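Local coordinates for 5-formyltetrahydrofolate cyclo-ligase family protein (PDB 2JCB) that probably catalyses the ATP-dependent cyclisation of 5-formyltetrahydrofolate to 5,10-methenyltetrahydrofolate in folate metabolism, at residues A[128-133]-A[156-161]; A[140-145]-A[175-180]; A[150-155]-A[180-185]. All coordinates share one frame; numbering follows the deposited sequence.

How the contacts relate
All three contacts lie in the second half of one Rossmann-like domain, and their segments alternate along the chain. Contact 1 joins two parallel strands of the main sheet; its Tyr-158 side chain is about 12 Å from the bound ADP. Contacts 2 and 3, with centres 8 Å apart, share Phe-180 and both touch ADP and the phosphate ion; contact 3 also supplies both aspartates of the magnesium site. Backbone bonding joins this pair, Val-184 N lying 2.8 Å from Gly-141 O. Contacts 1 and 3 have centres 9 Å apart and meet where Pro-133 CD packs 3.4 Å from Tyr-151 CZ.

Contact 1 (A[128-133]-A[156-161])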
loop_
_atom_site.group_PDB
_atom_site.type_symbol
_atom_site.label_atom_id
_atom_site.label_comp_id
_atom_site.label_asym_id
_atom_site.label_seq_id
_atom_site.Cartn_x
_atom_site.Cartn_y
_atom_site.Cartn_z
ATOM N N ASP A 128 -6.601 2.883 12.465
ATOM C CA ASP A 128 -7.963 3.106 11.932
ATOM C C ASP A 128 -8.082 2.774 10.444
ATOM O O ASP A 128 -9.091 2.155 9.997
ATOM C CB ASP A 128 -8.430 4.524 12.243
ATOM C CG ASP A 128 -8.446 4.811 13.706
ATOM O OD1 ASP A 128 -8.973 3.976 14.497
ATOM O OD2 ASP A 128 -7.942 5.885 14.090
ATOM N N LEU A 129 -7.023 3.096 9.707
ATOM C CA LEU A 129 -6.983 2.907 8.275
ATOM C C LEU A 129 -5.611 2.409 7.860
ATOM O O LEU A 129 -4.593 2.979 8.274
ATOM C CB LEU A 129 -7.252 4.275 7.636
ATOM C CG LEU A 129 -7.167 4.346 6.099
ATOM C CD1 LEU A 129 -8.291 3.454 5.469
ATOM C CD2 LEU A 129 -7.205 5.828 5.614
ATOM N N GLN A 130 -5.597 1.374 7.035
ATOM C CA GLN A 130 -4.361 0.903 6.393
ATOM C C GLN A 130 -4.422 1.209 4.922
ATOM O O GLN A 130 -5.341 0.749 4.260
ATOM C CB GLN A 130 -4.203 -0.593 6.592
ATOM C CG GLN A 130 -3.726 -0.893 8.047
ATOM C CD GLN A 130 -2.170 -0.675 8.215
ATOM O OE1 GLN A 130 -1.523 -0.109 7.368
ATOM N NE2 GLN A 130 -1.625 -1.158 9.341
ATOM N N ILE A 131 -3.437 1.982 4.470
ATOM C CA ILE A 131 -3.294 2.314 3.057
ATOM C C ILE A 131 -2.372 1.186 2.531
ATOM O O ILE A 131 -1.151 1.203 2.831
ATOM C CB ILE A 131 -2.773 3.740 2.896
ATOM C CG1 ILE A 131 -3.885 4.703 3.438
ATOM C CG2 ILE A 131 -2.459 3.984 1.440
ATOM C CD1 ILE A 131 -3.485 6.180 3.477
ATOM N N VAL A 132 -2.882 0.273 1.692
ATOM C CA VAL A 132 -2.182 -0.977 1.423
ATOM C C VAL A 132 -1.483 -0.821 0.081
ATOM O O VAL A 132 -2.111 -0.404 -0.845
ATOM C CB VAL A 132 -3.195 -2.146 1.436
ATOM C CG1 VAL A 132 -2.553 -3.464 0.855
ATOM C CG2 VAL A 132 -3.807 -2.319 2.861
ATOM N N PRO A 133 -0.152 -1.038 0.007
ATOM C CA PRO A 133 0.548 -0.967 -1.306
ATOM C C PRO A 133 0.322 -2.169 -2.200
ATOM O O PRO A 133 -0.218 -3.166 -1.771
ATOM C CB PRO A 133 2.033 -0.932 -0.888
ATOM C CG PRO A 133 2.030 -1.875 0.317
ATOM C CD PRO A 133 0.763 -1.429 1.092
ATOM N N VAL A 156 -5.009 -10.860 7.647
ATOM C CA VAL A 156 -5.746 -11.906 8.401
ATOM C C VAL A 156 -6.233 -11.360 9.752
ATOM O O VAL A 156 -7.382 -11.580 10.117
ATOM C CB VAL A 156 -4.893 -13.165 8.616
ATOM C CG1 VAL A 156 -5.650 -14.221 9.488
ATOM C CG2 VAL A 156 -4.519 -13.778 7.286
ATOM N N HIS A 157 -5.375 -10.635 10.466
ATOM C CA HIS A 157 -5.679 -10.170 11.815
ATOM C C HIS A 157 -6.081 -8.699 11.900
ATOM O O HIS A 157 -6.529 -8.217 12.942
ATOM C CB HIS A 157 -4.503 -10.485 12.750
ATOM C CG HIS A 157 -4.078 -11.918 12.688
ATOM N ND1 HIS A 157 -4.830 -12.942 13.221
ATOM C CD2 HIS A 157 -3.003 -12.505 12.106
ATOM C CE1 HIS A 157 -4.231 -14.096 12.988
ATOM N NE2 HIS A 157 -3.118 -13.858 12.314
ATOM N N TYR A 158 -5.943 -7.980 10.805
ATOM C CA TYR A 158 -6.295 -6.573 10.819
ATOM C C TYR A 158 -7.783 -6.439 10.519
ATOM O O TYR A 158 -8.249 -6.912 9.473
ATOM C CB TYR A 158 -5.466 -5.775 9.810
ATOM C CG TYR A 158 -5.848 -4.331 9.772
ATOM C CD1 TYR A 158 -5.547 -3.489 10.838
ATOM C CD2 TYR A 158 -6.514 -3.804 8.671
ATOM C CE1 TYR A 158 -5.896 -2.119 10.798
ATOM C CE2 TYR A 158 -6.867 -2.458 8.614
ATOM C CZ TYR A 158 -6.590 -1.633 9.691
ATOM O OH TYR A 158 -6.940 -0.316 9.593
ATOM N N LYS A 159 -8.499 -5.762 11.418
ATOM C CA LYS A 159 -9.939 -5.596 11.286
ATOM C C LYS A 159 -10.447 -4.195 10.969
ATOM O O LYS A 159 -11.672 -3.974 10.902
ATOM C CB LYS A 159 -10.634 -6.128 12.548
ATOM C CG LYS A 159 -10.314 -7.572 12.884
ATOM C CD LYS A 159 -10.545 -8.492 11.693
ATOM C CE LYS A 159 -10.523 -9.942 12.110
ATOM N NZ LYS A 159 -10.341 -10.780 10.903
ATOM N N GLY A 160 -9.530 -3.252 10.798
ATOM C CA GLY A 160 -9.886 -1.898 10.467
ATOM C C GLY A 160 -10.192 -1.719 9.000
ATOM O O GLY A 160 -10.402 -2.672 8.264
ATOM N N LYS A 161 -10.204 -0.478 8.563
ATOM C CA LYS A 161 -10.501 -0.132 7.174
ATOM C C LYS A 161 -9.263 -0.225 6.288
ATOM O O LYS A 161 -8.188 0.124 6.744
ATOM C CB LYS A 161 -11.087 1.274 7.131
ATOM C CG LYS A 161 -12.469 1.339 7.873
ATOM C CD LYS A 161 -12.916 2.771 7.985
ATOM C CE LYS A 161 -13.869 2.909 9.170
ATOM N NZ LYS A 161 -15.241 2.621 8.693
HETATM O O HOH W 1 -11.075 1.166 11.130
#
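The ring of Tyr-158 is held between Gln-130 CG on one face and the backbone N of Gly-160 on the other, with Lys-161 O in its plane at the edge. This ring packs beside the start of a parallel strand pair, 129-131 with 161-165, in the central sheet of a Rossmann-like fold; helix 150-154 lies in the connection between the two strands. The Gln-130 contact is a CH-pi interaction, since CG stands 3.6 Å from the centroid of the Tyr-158 ring and 23° off its normal. The Gln-130 chain bends at chi2 (-80°), and its amide plane stands 81° from the ring plane. Ile-127 O and Lys-161 O both lie within reach of the one hydroxyl proton of Tyr-158. Two backbone bonds flank the Leu-129 to Lys-161 bridge: Lys-161 N gives to Asp-128 O at 3.2 Å, and Gln-130 N gives to Lys-161 O at 2.9 Å. The latter is nearly straight, and the pairing continues to Leu-163. Asp-128 OD2 accepts from Lys-53 N and Thr-54 N at the start of the neighbouring strand 54-56. Beside the bridge, Leu-129 CA approaches Lys-161 O at 3.4 Å in a CA-H...O contact.

Contact 2 (A[140-145]-A[175-180]); sequences RGERIG and IPVEPF. With ADP (adenosine-5'-diphosphate), chain C; PO4 (phosphate ion), chain D.
Ile-144 and Ile-175 meet with their side chains at an oblique angle, and the tightness of the fit shows in Ile-144 CG1, only 3.5 Å from Ile-175 CG2. Ile-144 belongs to strand 143-144, the second arm of a two-stranded antiparallel sheet with 136-137, which runs straight into the glycine-rich loop around the ADP phosphates. Both branches of Ile-175 are used: CG2 and CD1 press on CG1 of Ile-144, while Ile-144 CD1 reaches back to Ile-175 CG1 at 3.8 Å. Pro-176, the centre of an inverse gamma turn, then redirects the chain so that Val-177 meets Glu-142 at about a right angle. With Val-177 CG1 anti to its carbonyl carbon (chi1 -57°), this methyl lies against the aliphatic part of Glu-142, 3.8 Å from CB. The Glu-142 carboxylate is separately occupied: OE1 forms a salt bridge with Arg-140 NE, met from above the carboxylate plane, and a hydrogen bond with Thr-138 OG1. A water donates to Glu-142 OE1 and accepts from Arg-140 NH1 and from Ile-175 N (2.8 Å), linking the segments. Arg-143 points the other way, its CB directed away from 175-180. Its extended chain lets NE bond to Pro-133 O and NH1 donate to the phosphate ion at O1 (3.0 Å). At the nucleotide, the Phe-180 ring has ADP C2' over one face and Glu-178 CB over the other, with ADP O1A in plane at its edge. Just past the strand, Gly-145 N donates to ADP O2B at 2.7 Å.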
loop_
_atom_site.group_PDB
_atom_site.type_symbol
_atom_site.label_atom_id
_atom_site.label_comp_id
_atom_site.label_asym_id
_atom_site.label_seq_id
_atom_site.Cartn_x
_atom_site.Cartn_y
_atom_site.Cartn_z
ATOM N N ARG A 140 -12.905 -6.025 -7.983
ATOM C CA ARG A 140 -13.303 -6.784 -6.813
ATOM C C ARG A 140 -12.415 -6.606 -5.553
ATOM O O ARG A 140 -12.640 -7.288 -4.546
ATOM C CB ARG A 140 -13.357 -8.259 -7.197
ATOM C CG ARG A 140 -14.509 -8.580 -8.172
ATOM C CD ARG A 140 -14.398 -9.967 -8.738
ATOM N NE ARG A 140 -13.219 -10.145 -9.583
ATOM C CZ ARG A 140 -13.094 -9.697 -10.830
ATOM N NH1 ARG A 140 -11.975 -9.929 -11.499
ATOM N NH2 ARG A 140 -14.068 -9.005 -11.413
ATOM N N GLY A 141 -11.417 -5.719 -5.595
ATOM C CA GLY A 141 -10.554 -5.536 -4.441
ATOM C C GLY A 141 -9.449 -6.570 -4.359
ATOM O O GLY A 141 -8.702 -6.562 -3.395
ATOM N N GLU A 142 -9.330 -7.434 -5.382
ATOM C CA GLU A 142 -8.269 -8.472 -5.406
ATOM C C GLU A 142 -6.970 -7.780 -5.713
ATOM O O GLU A 142 -6.955 -6.683 -6.265
ATOM C CB GLU A 142 -8.557 -9.564 -6.422
ATOM C CG GLU A 142 -9.890 -10.231 -6.082
ATOM C CD GLU A 142 -10.578 -10.839 -7.273
ATOM O OE1 GLU A 142 -10.499 -10.263 -8.374
ATOM O OE2 GLU A 142 -11.227 -11.895 -7.115
ATOM N N ARG A 143 -5.886 -8.393 -5.269
ATOM C CA ARG A 143 -4.611 -7.695 -5.160
ATOM C C ARG A 143 -3.424 -8.627 -5.412
ATOM O O ARG A 143 -3.381 -9.761 -4.921
ATOM C CB ARG A 143 -4.494 -6.980 -3.807
ATOM C CG ARG A 143 -3.123 -6.465 -3.546
ATOM C CD ARG A 143 -3.051 -5.777 -2.176
ATOM N NE ARG A 143 -1.660 -5.564 -1.876
ATOM C CZ ARG A 143 -0.818 -6.453 -1.336
ATOM N NH1 ARG A 143 0.454 -6.090 -1.195
ATOM N NH2 ARG A 143 -1.198 -7.681 -1.003
ATOM N N ILE A 144 -2.544 -8.193 -6.302
ATOM C CA ILE A 144 -1.194 -8.760 -6.416
ATOM C C ILE A 144 -0.210 -7.727 -5.849
ATOM O O ILE A 144 -0.248 -6.550 -6.238
ATOM C CB ILE A 144 -0.800 -9.055 -7.898
ATOM C CG1 ILE A 144 -1.661 -10.158 -8.510
ATOM C CG2 ILE A 144 0.678 -9.545 -7.951
ATOM C CD1 ILE A 144 -1.518 -10.267 -9.999
ATOM N N GLY A 145 0.653 -8.175 -4.934
ATOM C CA GLY A 145 1.704 -7.312 -4.397
ATOM C C GLY A 145 3.035 -7.668 -5.066
ATOM O O GLY A 145 3.086 -8.071 -6.235
ATOM N N ILE A 175 -7.139 -11.490 -11.782
ATOM C CA ILE A 175 -5.983 -11.899 -11.008
ATOM C C ILE A 175 -6.270 -13.311 -10.541
ATOM O O ILE A 175 -7.405 -13.606 -10.144
ATOM C CB ILE A 175 -5.784 -10.935 -9.791
ATOM C CG1 ILE A 175 -5.275 -9.573 -10.254
ATOM C CG2 ILE A 175 -4.830 -11.549 -8.747
ATOM C CD1 ILE A 175 -5.062 -8.626 -9.086
ATOM N N PRO A 176 -5.264 -14.223 -10.650
ATOM C CA PRO A 176 -5.446 -15.631 -10.266
ATOM C C PRO A 176 -5.289 -15.755 -8.751
ATOM O O PRO A 176 -4.183 -16.040 -8.275
ATOM C CB PRO A 176 -4.298 -16.351 -10.990
ATOM C CG PRO A 176 -3.248 -15.278 -11.257
ATOM C CD PRO A 176 -3.880 -13.922 -11.089
ATOM N N VAL A 177 -6.360 -15.508 -8.001
ATOM C CA VAL A 177 -6.260 -15.446 -6.548
ATOM C C VAL A 177 -6.195 -16.824 -5.901
ATOM O O VAL A 177 -6.908 -17.734 -6.278
ATOM C CB VAL A 177 -7.363 -14.558 -5.866
ATOM C CG1 VAL A 177 -7.342 -13.134 -6.410
ATOM C CG2 VAL A 177 -8.720 -15.159 -5.991
ATOM N N GLU A 178 -5.307 -16.949 -4.927
ATOM C CA GLU A 178 -5.165 -18.135 -4.126
ATOM C C GLU A 178 -5.927 -17.959 -2.804
ATOM O O GLU A 178 -6.309 -16.834 -2.454
ATOM C CB GLU A 178 -3.682 -18.371 -3.920
ATOM C CG GLU A 178 -2.910 -18.260 -5.222
ATOM C CD GLU A 178 -1.438 -18.668 -5.111
ATOM O OE1 GLU A 178 -1.152 -19.859 -4.907
ATOM O OE2 GLU A 178 -0.573 -17.769 -5.248
ATOM N N PRO A 179 -6.159 -19.069 -2.072
ATOM C CA PRO A 179 -6.990 -19.006 -0.861
ATOM C C PRO A 179 -6.481 -18.023 0.173
ATOM O O PRO A 179 -7.286 -17.378 0.838
ATOM C CB PRO A 179 -6.948 -20.432 -0.297
ATOM C CG PRO A 179 -6.306 -21.291 -1.326
ATOM C CD PRO A 179 -5.670 -20.426 -2.372
ATOM N N PHE A 180 -5.161 -17.878 0.286
ATOM C CA PHE A 180 -4.553 -16.852 1.171
ATOM C C PHE A 180 -4.519 -15.368 0.686
ATOM O O PHE A 180 -4.101 -14.510 1.430
ATOM C CB PHE A 180 -3.115 -17.284 1.480
ATOM C CG PHE A 180 -2.297 -17.531 0.239
ATOM C CD1 PHE A 180 -1.809 -16.438 -0.518
ATOM C CD2 PHE A 180 -2.072 -18.853 -0.215
ATOM C CE1 PHE A 180 -1.098 -16.640 -1.681
ATOM C CE2 PHE A 180 -1.343 -19.065 -1.380
ATOM C CZ PHE A 180 -0.847 -17.963 -2.105
HETATM P PB ADP C . 1.803 -11.127 -3.063
HETATM O O1B ADP C . 2.863 -10.251 -2.402
HETATM O O2B ADP C . 1.553 -10.706 -4.464
HETATM O O3B ADP C . 0.622 -11.195 -2.118
HETATM P PA ADP C . 1.774 -14.049 -3.015
HETATM O O1A ADP C . 0.270 -13.979 -2.960
HETATM O O2A ADP C . 2.335 -14.936 -4.009
HETATM O O3A ADP C . 2.461 -12.585 -3.150
HETATM O "O5'" ADP C . 2.279 -14.626 -1.592
HETATM C "C5'" ADP C . 3.685 -14.948 -1.523
HETATM C "C4'" ADP C . 3.933 -16.117 -0.602
HETATM O "O4'" ADP C . 3.337 -15.819 0.649
HETATM C "C3'" ADP C . 3.259 -17.365 -1.162
HETATM O "O3'" ADP C . 4.261 -18.354 -1.290
HETATM C "C2'" ADP C . 2.212 -17.731 -0.131
HETATM O "O2'" ADP C . 2.257 -19.091 0.192
HETATM C "C1'" ADP C . 2.596 -16.947 1.111
HETATM N N9 ADP C . 1.442 -16.534 1.952
HETATM C C8 ADP C . 0.589 -15.528 1.686
HETATM N N7 ADP C . -0.317 -15.398 2.685
HETATM C C5 ADP C . -0.067 -16.323 3.614
HETATM C C6 ADP C . -0.647 -16.697 4.931
HETATM N N6 ADP C . -1.717 -16.049 5.433
HETATM N N1 ADP C . -0.049 -17.668 5.623
HETATM C C2 ADP C . 1.014 -18.339 5.136
HETATM N N3 ADP C . 1.601 -18.036 3.961
HETATM C C4 ADP C . 1.130 -17.043 3.162
HETATM P P PO4 D . 3.313 -7.580 -0.074
HETATM O O1 PO4 D . 2.135 -7.761 0.645
HETATM O O2 PO4 D . 3.256 -7.933 -1.536
HETATM O O3 PO4 D . 3.754 -6.088 -0.014
HETATM O O4 PO4 D . 4.441 -8.468 0.439
HETATM O O HOH W 2 -9.732 -11.813 -10.699
#

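Contact 3 (A[150-155]-A[180-185]); sequences YYDRYL and FDKNVE. With MG (magnesium ion), chain E; ADP (adenosine-5'-diphosphate), chain C; PO4 (phosphate ion), chain D.
Asp-152 and Asp-181 meet through magnesium, which joins the short helix 150-154 to the loop ahead of strand 186-189 in this Rossmann-like domain. The metal has six ligands: Asp-152 OD2 at 1.9 Å, Asp-181 OD1 at 2.1 Å, O3B and O1A of ADP, and two waters. Shared coordination explains why the two carboxylate oxygens, OD2 of Asp-152 and OD1 of Asp-181, can sit 2.9 Å apart. Among the hydrogen bonds, Lys-182 N donates almost straight (177°) to Asp-152 OD1, arriving from above the carboxylate plane. The same OD1 accepts from two waters, one of them a magnesium ligand, so the carboxylate is fixed through both oxygens. Asp-181 OD2 is in turn paired with Lys-13 and Glu-178 N. The start of the helix also holds the phosphate ion, probably from the crystallisation liquor: Tyr-151 N donates to its O1 (2.8 Å) and Tyr-150 N to O4. The Arg-153 guanidinium lies flat over the adenine, one face above ADP C4. In apolar packing, Leu-155 and Lys-182 run antiparallel alongside one another, their CB atoms 3.9 Å apart. One water donates to both Asp-152 O and Phe-180 O and accepts from ADP N6 at 2.9 Å.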
loop_
_atom_site.group_PDB
_atom_site.type_symbol
_atom_site.label_atom_id
_atom_site.label_comp_id
_atom_site.label_asym_id
_atom_site.label_seq_id
_atom_site.Cartn_x
_atom_site.Cartn_y
_atom_site.Cartn_z
ATOM N N TYR A 150 3.439 -10.277 2.494
ATOM C CA TYR A 150 3.332 -9.585 3.786
ATOM C C TYR A 150 1.912 -9.114 4.150
ATOM O O TYR A 150 1.430 -9.350 5.268
ATOM C CB TYR A 150 4.254 -8.353 3.852
ATOM C CG TYR A 150 5.701 -8.711 4.091
ATOM C CD1 TYR A 150 6.174 -8.983 5.380
ATOM C CD2 TYR A 150 6.600 -8.716 3.024
ATOM C CE1 TYR A 150 7.503 -9.241 5.611
ATOM C CE2 TYR A 150 7.943 -9.023 3.233
ATOM C CZ TYR A 150 8.386 -9.265 4.538
ATOM O OH TYR A 150 9.701 -9.565 4.761
ATOM N N TYR A 151 1.262 -8.435 3.223
ATOM C CA TYR A 151 -0.090 -7.943 3.513
ATOM C C TYR A 151 -1.111 -9.058 3.572
ATOM O O TYR A 151 -2.018 -9.000 4.396
ATOM C CB TYR A 151 -0.519 -6.791 2.595
ATOM C CG TYR A 151 0.105 -5.475 3.052
ATOM C CD1 TYR A 151 1.428 -5.151 2.724
ATOM C CD2 TYR A 151 -0.583 -4.612 3.924
ATOM C CE1 TYR A 151 2.011 -3.936 3.211
ATOM C CE2 TYR A 151 -0.021 -3.400 4.404
ATOM C CZ TYR A 151 1.285 -3.091 4.031
ATOM O OH TYR A 151 1.851 -1.953 4.468
ATOM N N ASP A 152 -0.934 -10.107 2.742
ATOM C CA ASP A 152 -1.816 -11.245 2.810
ATOM C C ASP A 152 -1.836 -11.813 4.243
ATOM O O ASP A 152 -2.899 -12.150 4.742
ATOM C CB ASP A 152 -1.389 -12.313 1.802
ATOM C CG ASP A 152 -1.854 -11.994 0.385
ATOM O OD1 ASP A 152 -2.787 -11.162 0.202
ATOM O OD2 ASP A 152 -1.299 -12.560 -0.571
ATOM N N ARG A 153 -0.659 -11.870 4.904
ATOM C CA ARG A 153 -0.551 -12.426 6.240
ATOM C C ARG A 153 -1.105 -11.442 7.263
ATOM O O ARG A 153 -1.828 -11.812 8.180
ATOM C CB ARG A 153 0.907 -12.765 6.550
ATOM C CG ARG A 153 1.443 -13.917 5.738
ATOM C CD ARG A 153 2.894 -14.139 6.117
ATOM N NE ARG A 153 3.494 -15.364 5.604
ATOM C CZ ARG A 153 3.919 -15.501 4.353
ATOM N NH1 ARG A 153 4.521 -16.623 3.989
ATOM N NH2 ARG A 153 3.747 -14.497 3.482
ATOM N N TYR A 154 -0.712 -10.186 7.115
ATOM C CA TYR A 154 -1.103 -9.127 8.046
ATOM C C TYR A 154 -2.618 -8.896 8.053
ATOM O O TYR A 154 -3.218 -8.766 9.110
ATOM C CB TYR A 154 -0.417 -7.823 7.666
ATOM C CG TYR A 154 -0.781 -6.693 8.574
ATOM C CD1 TYR A 154 -0.161 -6.555 9.815
ATOM C CD2 TYR A 154 -1.741 -5.751 8.209
ATOM C CE1 TYR A 154 -0.474 -5.546 10.660
ATOM C CE2 TYR A 154 -2.088 -4.707 9.079
ATOM C CZ TYR A 154 -1.440 -4.613 10.301
ATOM O OH TYR A 154 -1.711 -3.593 11.167
ATOM N N LEU A 155 -3.219 -8.896 6.875
ATOM C CA LEU A 155 -4.654 -8.603 6.768
ATOM C C LEU A 155 -5.562 -9.677 7.364
ATOM O O LEU A 155 -6.756 -9.424 7.563
ATOM C CB LEU A 155 -5.064 -8.238 5.330
ATOM C CG LEU A 155 -4.475 -6.931 4.822
ATOM C CD1 LEU A 155 -4.815 -6.779 3.338
ATOM C CD2 LEU A 155 -4.940 -5.747 5.662
ATOM N N PHE A 180 -5.161 -17.878 0.286
ATOM C CA PHE A 180 -4.553 -16.852 1.171
ATOM C C PHE A 180 -4.519 -15.368 0.686
ATOM O O PHE A 180 -4.101 -14.510 1.430
ATOM C CB PHE A 180 -3.115 -17.284 1.480
ATOM C CG PHE A 180 -2.297 -17.531 0.239
ATOM C CD1 PHE A 180 -1.809 -16.438 -0.518
ATOM C CD2 PHE A 180 -2.072 -18.853 -0.215
ATOM C CE1 PHE A 180 -1.098 -16.640 -1.681
ATOM C CE2 PHE A 180 -1.343 -19.065 -1.380
ATOM C CZ PHE A 180 -0.847 -17.963 -2.105
ATOM N N ASP A 181 -4.895 -15.075 -0.553
ATOM C CA ASP A 181 -4.898 -13.701 -1.062
ATOM C C ASP A 181 -6.013 -12.908 -0.388
ATOM O O ASP A 181 -7.164 -13.339 -0.409
ATOM C CB ASP A 181 -5.067 -13.718 -2.578
ATOM C CG ASP A 181 -3.779 -14.084 -3.306
ATOM O OD1 ASP A 181 -2.694 -13.789 -2.775
ATOM O OD2 ASP A 181 -3.824 -14.682 -4.382
ATOM N N LYS A 182 -5.650 -11.798 0.244
ATOM C CA LYS A 182 -6.607 -10.907 0.931
ATOM C C LYS A 182 -6.996 -9.762 0.022
ATOM O O LYS A 182 -6.158 -9.200 -0.697
ATOM C CB LYS A 182 -6.035 -10.396 2.241
ATOM C CG LYS A 182 -5.751 -11.548 3.276
ATOM C CD LYS A 182 -7.003 -12.312 3.704
ATOM C CE LYS A 182 -7.695 -11.628 4.874
ATOM N NZ LYS A 182 -8.892 -12.396 5.311
ATOM N N ASN A 183 -8.266 -9.381 0.068
ATOM C CA ASN A 183 -8.757 -8.247 -0.738
ATOM C C ASN A 183 -8.725 -6.955 0.043
ATOM O O ASN A 183 -8.763 -6.972 1.261
ATOM C CB ASN A 183 -10.220 -8.502 -1.138
ATOM C CG ASN A 183 -10.368 -9.636 -2.129
ATOM O OD1 ASN A 183 -9.386 -10.171 -2.659
ATOM N ND2 ASN A 183 -11.618 -10.036 -2.380
ATOM N N VAL A 184 -8.727 -5.838 -0.669
ATOM C CA VAL A 184 -8.823 -4.498 -0.037
ATOM C C VAL A 184 -10.254 -3.966 -0.238
ATOM O O VAL A 184 -10.926 -4.381 -1.171
ATOM C CB VAL A 184 -7.791 -3.481 -0.586
ATOM C CG1 VAL A 184 -6.376 -3.913 -0.209
ATOM C CG2 VAL A 184 -7.881 -3.337 -2.120
ATOM N N GLU A 185 -10.691 -3.070 0.639
ATOM C CA GLU A 185 -12.066 -2.582 0.629
ATOM C C GLU A 185 -12.334 -1.486 -0.402
ATOM O O GLU A 185 -13.479 -1.258 -0.772
ATOM C CB GLU A 185 -12.456 -2.038 2.002
ATOM C CG GLU A 185 -12.615 -3.147 2.985
ATOM C CD GLU A 185 -12.783 -2.625 4.413
ATOM O OE1 GLU A 185 -12.384 -1.478 4.745
ATOM O OE2 GLU A 185 -13.303 -3.390 5.222
HETATM MG MG MG E . -1.065 -12.450 -2.476
HETATM P PB ADP C . 1.803 -11.127 -3.063
HETATM O O1B ADP C . 2.863 -10.251 -2.402
HETATM O O2B ADP C . 1.553 -10.706 -4.464
HETATM O O3B ADP C . 0.622 -11.195 -2.118
HETATM P PA ADP C . 1.774 -14.049 -3.015
HETATM O O1A ADP C . 0.270 -13.979 -2.960
HETATM O O2A ADP C . 2.335 -14.936 -4.009
HETATM O O3A ADP C . 2.461 -12.585 -3.150
HETATM O "O5'" ADP C . 2.279 -14.626 -1.592
HETATM C "C5'" ADP C . 3.685 -14.948 -1.523
HETATM C "C4'" ADP C . 3.933 -16.117 -0.602
HETATM O "O4'" ADP C . 3.337 -15.819 0.649
HETATM C "C3'" ADP C . 3.259 -17.365 -1.162
HETATM O "O3'" ADP C . 4.261 -18.354 -1.290
HETATM C "C2'" ADP C . 2.212 -17.731 -0.131
HETATM O "O2'" ADP C . 2.257 -19.091 0.192
HETATM C "C1'" ADP C . 2.596 -16.947 1.111
HETATM N N9 ADP C . 1.442 -16.534 1.952
HETATM C C8 ADP C . 0.589 -15.528 1.686
HETATM N N7 ADP C . -0.317 -15.398 2.685
HETATM C C5 ADP C . -0.067 -16.323 3.614
HETATM C C6 ADP C . -0.647 -16.697 4.931
HETATM N N6 ADP C . -1.717 -16.049 5.433
HETATM N N1 ADP C . -0.049 -17.668 5.623
HETATM C C2 ADP C . 1.014 -18.339 5.136
HETATM N N3 ADP C . 1.601 -18.036 3.961
HETATM C C4 ADP C . 1.130 -17.043 3.162
HETATM P P PO4 D . 3.313 -7.580 -0.074
HETATM O O1 PO4 D . 2.135 -7.761 0.645
HETATM O O2 PO4 D . 3.256 -7.933 -1.536
HETATM O O3 PO4 D . 3.754 -6.088 -0.014
HETATM O O4 PO4 D . 4.441 -8.468 0.439
HETATM O O HOH W 3 -3.578 -8.531 0.038
HETATM O O HOH W 4 -3.784 -14.615 4.041
HETATM O O HOH W 5 -2.467 -10.862 -2.455
HETATM O O HOH W 6 -0.929 -12.040 -4.711
#